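Local coordinates for protein putative Glycosidase (Bacteroides thetaiotaomicron, PDB 3R67) that is a putative glycosidase, probably folded as a five-bladed beta-propeller built largely of antiparallel sheets, at residues A[31-36]-A[97-102]; A[42-47]-A[81-86]. All coordinates share one frame; numbering follows the deposited sequence.

In the fold
The two contacts lie side by side, their centres about 6 Å apart, on the same side of the centre of the chain. In sequence order the segments run 31-36, 42-47, 81-86 and 97-102, with both segments of contact 2 falling between those of contact 1. The first two belong to the small hairpin of strands 35-37 and 42-44, where Phe35 O and Val44 N probably form a backbone hydrogen bond. Segment 81-86 lies on strand 82-89, an inner strand of a four-stranded antiparallel sheet, and 97-102 runs from its last strand, 96-97, into the following loop. Together the contacts lay the N-terminal hairpin against one sheet, probably a blade of a beta-propeller, and the loop leaving it.

Contact 1: A[31-36]-A[97-102]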
loop_
_atom_site.group_PDB
_atom_site.type_symbol
_atom_site.label_atom_id
_atom_site.label_comp_id
_atom_site.label_asym_id
_atom_site.label_seq_id
_atom_site.Cartn_x
_atom_site.Cartn_y
_atom_site.Cartn_z
ATOM N N THR A 31 4.415 -17.562 15.396
ATOM C CA THR A 31 5.374 -17.402 16.486
ATOM C C THR A 31 6.521 -18.438 16.406
ATOM O O THR A 31 7.512 -18.278 17.116
ATOM C CB THR A 31 4.657 -17.525 17.852
ATOM O OG1 THR A 31 4.061 -18.812 17.955
ATOM C CG2 THR A 31 3.592 -16.434 18.074
ATOM N N THR A 32 6.418 -19.457 15.520
ATOM C CA THR A 32 7.425 -20.530 15.414
ATOM C C THR A 32 8.507 -20.249 14.363
ATOM O O THR A 32 9.545 -20.902 14.403
ATOM C CB THR A 32 6.760 -21.866 15.063
ATOM O OG1 THR A 32 6.253 -21.805 13.724
ATOM C CG2 THR A 32 5.658 -22.263 16.054
ATOM N N THR A 33 8.269 -19.338 13.400
ATOM C CA THR A 33 9.284 -19.072 12.371
ATOM C C THR A 33 10.364 -18.143 12.931
ATOM O O THR A 33 10.091 -17.272 13.761
ATOM C CB THR A 33 8.664 -18.502 11.111
ATOM O OG1 THR A 33 7.946 -17.330 11.465
ATOM C CG2 THR A 33 7.767 -19.506 10.389
ATOM N N VAL A 34 11.586 -18.328 12.478
ATOM C CA VAL A 34 12.704 -17.566 13.008
ATOM C C VAL A 34 13.565 -17.022 11.846
ATOM O O VAL A 34 13.550 -17.548 10.730
ATOM C CB VAL A 34 13.504 -18.504 13.973
ATOM C CG1 VAL A 34 14.101 -19.697 13.238
ATOM C CG2 VAL A 34 14.561 -17.761 14.767
ATOM N N PHE A 35 14.295 -15.941 12.130
ATOM C CA PHE A 35 15.187 -15.282 11.186
ATOM C C PHE A 35 16.407 -14.741 11.902
ATOM O O PHE A 35 16.281 -14.192 12.991
ATOM C CB PHE A 35 14.415 -14.156 10.485
ATOM C CG PHE A 35 15.186 -13.043 9.831
ATOM C CD1 PHE A 35 15.852 -13.252 8.624
ATOM C CD2 PHE A 35 15.115 -11.745 10.332
ATOM C CE1 PHE A 35 16.483 -12.199 7.960
ATOM C CE2 PHE A 35 15.758 -10.694 9.680
ATOM C CZ PHE A 35 16.456 -10.934 8.506
ATOM N N TYR A 36 17.584 -14.886 11.307
ATOM C CA TYR A 36 18.758 -14.286 11.914
ATOM C C TYR A 36 18.888 -12.859 11.394
ATOM O O TYR A 36 19.197 -12.652 10.214
ATOM C CB TYR A 36 20.014 -15.101 11.655
ATOM C CG TYR A 36 21.133 -14.666 12.561
ATOM C CD1 TYR A 36 21.300 -15.245 13.816
ATOM C CD2 TYR A 36 21.966 -13.608 12.210
ATOM C CE1 TYR A 36 22.315 -14.836 14.669
ATOM C CE2 TYR A 36 22.966 -13.166 13.069
ATOM C CZ TYR A 36 23.148 -13.797 14.293
ATOM O OH TYR A 36 24.132 -13.383 15.146
ATOM N N ARG A 97 3.557 -19.864 2.492
ATOM C CA ARG A 97 4.452 -18.812 2.968
ATOM C C ARG A 97 5.880 -19.279 3.159
ATOM O O ARG A 97 6.133 -20.406 3.594
ATOM C CB ARG A 97 3.939 -18.287 4.324
ATOM C CG ARG A 97 2.625 -17.500 4.254
ATOM C CD ARG A 97 1.831 -17.556 5.554
ATOM N NE ARG A 97 2.501 -16.891 6.668
ATOM C CZ ARG A 97 1.982 -16.789 7.884
ATOM N NH1 ARG A 97 0.812 -17.346 8.161
ATOM N NH2 ARG A 97 2.638 -16.146 8.838
HETATM N N MSE A 98 6.818 -18.368 2.886
HETATM C CA MSE A 98 8.224 -18.571 3.207
HETATM C C MSE A 98 8.383 -18.381 4.708
HETATM O O MSE A 98 7.595 -17.642 5.318
HETATM C CB MSE A 98 9.132 -17.647 2.392
HETATM C CG MSE A 98 9.239 -18.101 0.931
HETATM SE SE MSE A 98 10.391 -16.972 -0.153
HETATM C CE MSE A 98 12.065 -17.128 0.879
ATOM N N THR A 99 9.353 -19.088 5.323
ATOM C CA THR A 99 9.549 -19.067 6.777
ATOM C C THR A 99 10.563 -17.991 7.165
ATOM O O THR A 99 10.827 -17.808 8.359
ATOM C CB THR A 99 9.979 -20.444 7.275
ATOM O OG1 THR A 99 11.157 -20.854 6.578
ATOM C CG2 THR A 99 8.885 -21.489 7.099
ATOM N N VAL A 100 11.072 -17.232 6.177
ATOM C CA VAL A 100 12.010 -16.135 6.417
ATOM C C VAL A 100 11.523 -14.881 5.647
ATOM O O VAL A 100 10.850 -15.035 4.608
ATOM C CB VAL A 100 13.472 -16.516 6.040
ATOM C CG1 VAL A 100 14.051 -17.516 7.038
ATOM C CG2 VAL A 100 13.595 -17.026 4.597
ATOM N N PRO A 101 11.827 -13.635 6.119
ATOM C CA PRO A 101 11.415 -12.449 5.347
ATOM C C PRO A 101 12.289 -12.286 4.105
ATOM O O PRO A 101 13.402 -12.821 4.078
ATOM C CB PRO A 101 11.601 -11.293 6.343
ATOM C CG PRO A 101 12.684 -11.734 7.235
ATOM C CD PRO A 101 12.595 -13.244 7.319
ATOM N N VAL A 102 11.803 -11.561 3.087
ATOM C CA VAL A 102 12.568 -11.352 1.844
ATOM C C VAL A 102 13.093 -9.892 1.783
ATOM O O VAL A 102 13.978 -9.599 0.972
ATOM C CB VAL A 102 11.745 -11.710 0.567
ATOM C CG1 VAL A 102 11.493 -13.216 0.492
ATOM C CG2 VAL A 102 10.434 -10.914 0.483
HETATM O O HOH W 1 11.941 -19.883 10.235
#
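Pro101 covers one face of the Phe35 ring in the main apolar meeting of 31-36 with 97-102, and the phenylalanine side chain is in touch with the proline along its whole length. At its root, Phe35 CB is 3.8 Å from Pro101 CD. The next atom, Phe35 CG, approaches the same methylene at 3.6 Å, and Phe35 CD1 comes to 3.5 Å from Pro101 CD. Farther out the partner changes to Pro101 CG, which Phe35 CZ meets at 4.1 Å. This CG sits almost exactly above the ring: it is 3.7 Å from the centroid of the Phe35 ring and only 7° off the normal, a CH-pi contact over the face. With CG anti to the backbone N (chi1 159°), the phenyl group turns a face to the proline, and Tyr104 meets the same ring with its plane strongly inclined.

Beside this CH-pi contact, Thr33 turns its methyl to Thr99, CG2 standing 3.9 Å from Thr99 CB. Its hydroxyl is engaged elsewhere, hydrogen-bonded to Glu47 OE2. No direct hydrogen bond joins the two segments; a water takes that role, accepting from Val34 N at 2.8 Å and donating to Thr99 O at 3.0 Å. The indole NE1 of Trp46 also donates to Thr99 O, so this carbonyl has two donors, and Val100 CG1 touches the carbonyl oxygen of Val34 across the contact. The contact joins the short N-terminal hairpin to the loop that follows strand 96-97, an edge strand of a four-stranded antiparallel sheet, which forms one blade of what is probably a five-bladed beta-propeller.

Contact 2: A[42-47]-A[81-86]; sequences DSVAWE and TSRLGY
Arg83 NH1 and the carbonyl of Trp46 share a water, 2.8 Å from NH1 and 2.6 Å from Trp46 O, which lies in the guanidinium plane, at its edge. Asp71 OD2 also grips NH1, in a salt bridge. Thr81 O is 3.0 Å from the same water, but more acceptors surround it than it has protons, and its bonds to the two carbonyls need not exist together. The methyl of Thr81 rests over one face of the guanidinium, its CG2 3.5 Å above the plane. Val44 adds a van der Waals contact, its methyl CG1 3.6 Å from Arg83 NH1, the two side chains crossing at about a right angle. Arg83 belongs to strand 82-89, an inner strand of a four-stranded antiparallel sheet, probably a propeller blade, which the hairpin 35-44 and its following loop cover here. That loop starts with an inverse gamma turn centred on Ala45, closed by a weak bond from Trp46 N to Val44 O. Trp46 CG stands between its backbone N and carbonyl carbon (chi1 65°), and the edge of the indole's six-membered ring faces the strand: CZ3 comes within 3.6 Å of Gly85 CA, which is near the ring plane. Glu47 CG lies over one face of the indole, 3.7 Å above its plane.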
loop_
_atom_site.group_PDB
_atom_site.type_symbol
_atom_site.label_atom_id
_atom_site.label_comp_id
_atom_site.label_asym_id
_atom_site.label_seq_id
_atom_site.Cartn_x
_atom_site.Cartn_y
_atom_site.Cartn_z
ATOM N N ASP A 42 21.143 -11.513 16.021
ATOM C CA ASP A 42 20.482 -12.501 16.851
ATOM C C ASP A 42 19.249 -12.995 16.154
ATOM O O ASP A 42 18.771 -12.342 15.229
ATOM C CB ASP A 42 20.131 -11.903 18.233
ATOM C CG ASP A 42 20.061 -12.915 19.365
ATOM O OD1 ASP A 42 20.202 -14.138 19.091
ATOM O OD2 ASP A 42 19.922 -12.485 20.531
ATOM N N SER A 43 18.746 -14.166 16.573
ATOM C CA SER A 43 17.536 -14.790 16.029
ATOM C C SER A 43 16.318 -14.022 16.455
ATOM O O SER A 43 16.189 -13.596 17.611
ATOM C CB SER A 43 17.416 -16.240 16.465
ATOM O OG SER A 43 18.529 -16.945 15.948
ATOM N N VAL A 44 15.435 -13.820 15.500
ATOM C CA VAL A 44 14.234 -13.041 15.687
ATOM C C VAL A 44 13.022 -13.796 15.120
ATOM O O VAL A 44 13.032 -14.255 13.972
ATOM C CB VAL A 44 14.439 -11.654 14.980
ATOM C CG1 VAL A 44 13.162 -10.839 14.923
ATOM C CG2 VAL A 44 15.559 -10.843 15.627
ATOM N N ALA A 45 11.980 -13.902 15.936
ATOM C CA ALA A 45 10.639 -14.365 15.557
ATOM C C ALA A 45 9.967 -13.188 14.852
ATOM O O ALA A 45 9.167 -12.449 15.437
ATOM C CB ALA A 45 9.885 -14.842 16.793
ATOM N N TRP A 46 10.392 -12.965 13.602
ATOM C CA TRP A 46 10.164 -11.814 12.748
ATOM C C TRP A 46 8.667 -11.593 12.366
ATOM O O TRP A 46 8.344 -10.477 11.953
ATOM C CB TRP A 46 11.003 -11.962 11.467
ATOM C CG TRP A 46 10.599 -13.130 10.614
ATOM C CD1 TRP A 46 11.009 -14.423 10.743
ATOM C CD2 TRP A 46 9.685 -13.104 9.506
ATOM N NE1 TRP A 46 10.422 -15.204 9.782
ATOM C CE2 TRP A 46 9.594 -14.425 9.012
ATOM C CE3 TRP A 46 8.939 -12.084 8.875
ATOM C CZ2 TRP A 46 8.823 -14.752 7.889
ATOM C CZ3 TRP A 46 8.159 -12.415 7.778
ATOM C CH2 TRP A 46 8.095 -13.740 7.304
ATOM N N GLU A 47 7.772 -12.586 12.516
ATOM C CA GLU A 47 6.342 -12.397 12.188
ATOM C C GLU A 47 5.453 -12.896 13.342
ATOM O O GLU A 47 4.327 -13.318 13.113
ATOM C CB GLU A 47 5.969 -13.125 10.867
ATOM C CG GLU A 47 6.283 -14.615 10.850
ATOM C CD GLU A 47 5.911 -15.396 9.603
ATOM O OE1 GLU A 47 5.140 -14.866 8.773
ATOM O OE2 GLU A 47 6.362 -16.557 9.474
ATOM N N THR A 81 9.957 -3.998 14.912
ATOM C CA THR A 81 10.604 -3.846 13.595
ATOM C C THR A 81 9.727 -4.476 12.512
ATOM O O THR A 81 9.234 -5.596 12.683
ATOM C CB THR A 81 12.018 -4.486 13.619
ATOM O OG1 THR A 81 12.803 -3.819 14.603
ATOM C CG2 THR A 81 12.749 -4.396 12.276
ATOM N N SER A 82 9.554 -3.773 11.396
ATOM C CA SER A 82 8.797 -4.284 10.263
ATOM C C SER A 82 9.747 -4.875 9.209
ATOM O O SER A 82 10.768 -4.290 8.871
ATOM C CB SER A 82 7.912 -3.208 9.645
ATOM O OG SER A 82 6.904 -2.831 10.567
ATOM N N ARG A 83 9.407 -6.082 8.762
ATOM C CA ARG A 83 10.068 -6.892 7.734
ATOM C C ARG A 83 8.989 -7.431 6.815
ATOM O O ARG A 83 7.839 -7.506 7.251
ATOM C CB ARG A 83 10.907 -8.011 8.367
ATOM C CG ARG A 83 11.999 -7.471 9.285
ATOM C CD ARG A 83 12.751 -8.610 9.921
ATOM N NE ARG A 83 13.774 -8.132 10.856
ATOM C CZ ARG A 83 13.562 -7.940 12.148
ATOM N NH1 ARG A 83 12.353 -8.122 12.661
ATOM N NH2 ARG A 83 14.549 -7.546 12.934
ATOM N N LEU A 84 9.326 -7.787 5.564
ATOM C CA LEU A 84 8.295 -8.251 4.646
ATOM C C LEU A 84 8.381 -9.760 4.416
ATOM O O LEU A 84 9.427 -10.290 4.042
ATOM C CB LEU A 84 8.365 -7.530 3.306
ATOM C CG LEU A 84 8.361 -5.992 3.336
ATOM C CD1 LEU A 84 8.367 -5.434 1.921
ATOM C CD2 LEU A 84 7.169 -5.428 4.150
ATOM N N GLY A 85 7.265 -10.426 4.652
ATOM C CA GLY A 85 7.122 -11.848 4.410
ATOM C C GLY A 85 6.702 -12.095 2.978
ATOM O O GLY A 85 6.245 -11.178 2.299
ATOM N N TYR A 86 6.863 -13.333 2.503
ATOM C CA TYR A 86 6.519 -13.711 1.136
ATOM C C TYR A 86 5.471 -14.827 1.157
ATOM O O TYR A 86 5.725 -15.902 1.694
ATOM C CB TYR A 86 7.807 -14.152 0.429
ATOM C CG TYR A 86 7.694 -14.504 -1.047
ATOM C CD1 TYR A 86 7.153 -15.729 -1.457
ATOM C CD2 TYR A 86 8.305 -13.711 -2.017
ATOM C CE1 TYR A 86 7.141 -16.103 -2.798
ATOM C CE2 TYR A 86 8.311 -14.080 -3.356
ATOM C CZ TYR A 86 7.710 -15.266 -3.749
ATOM O OH TYR A 86 7.689 -15.601 -5.087
HETATM O O HOH W 2 9.794 -8.355 11.596
#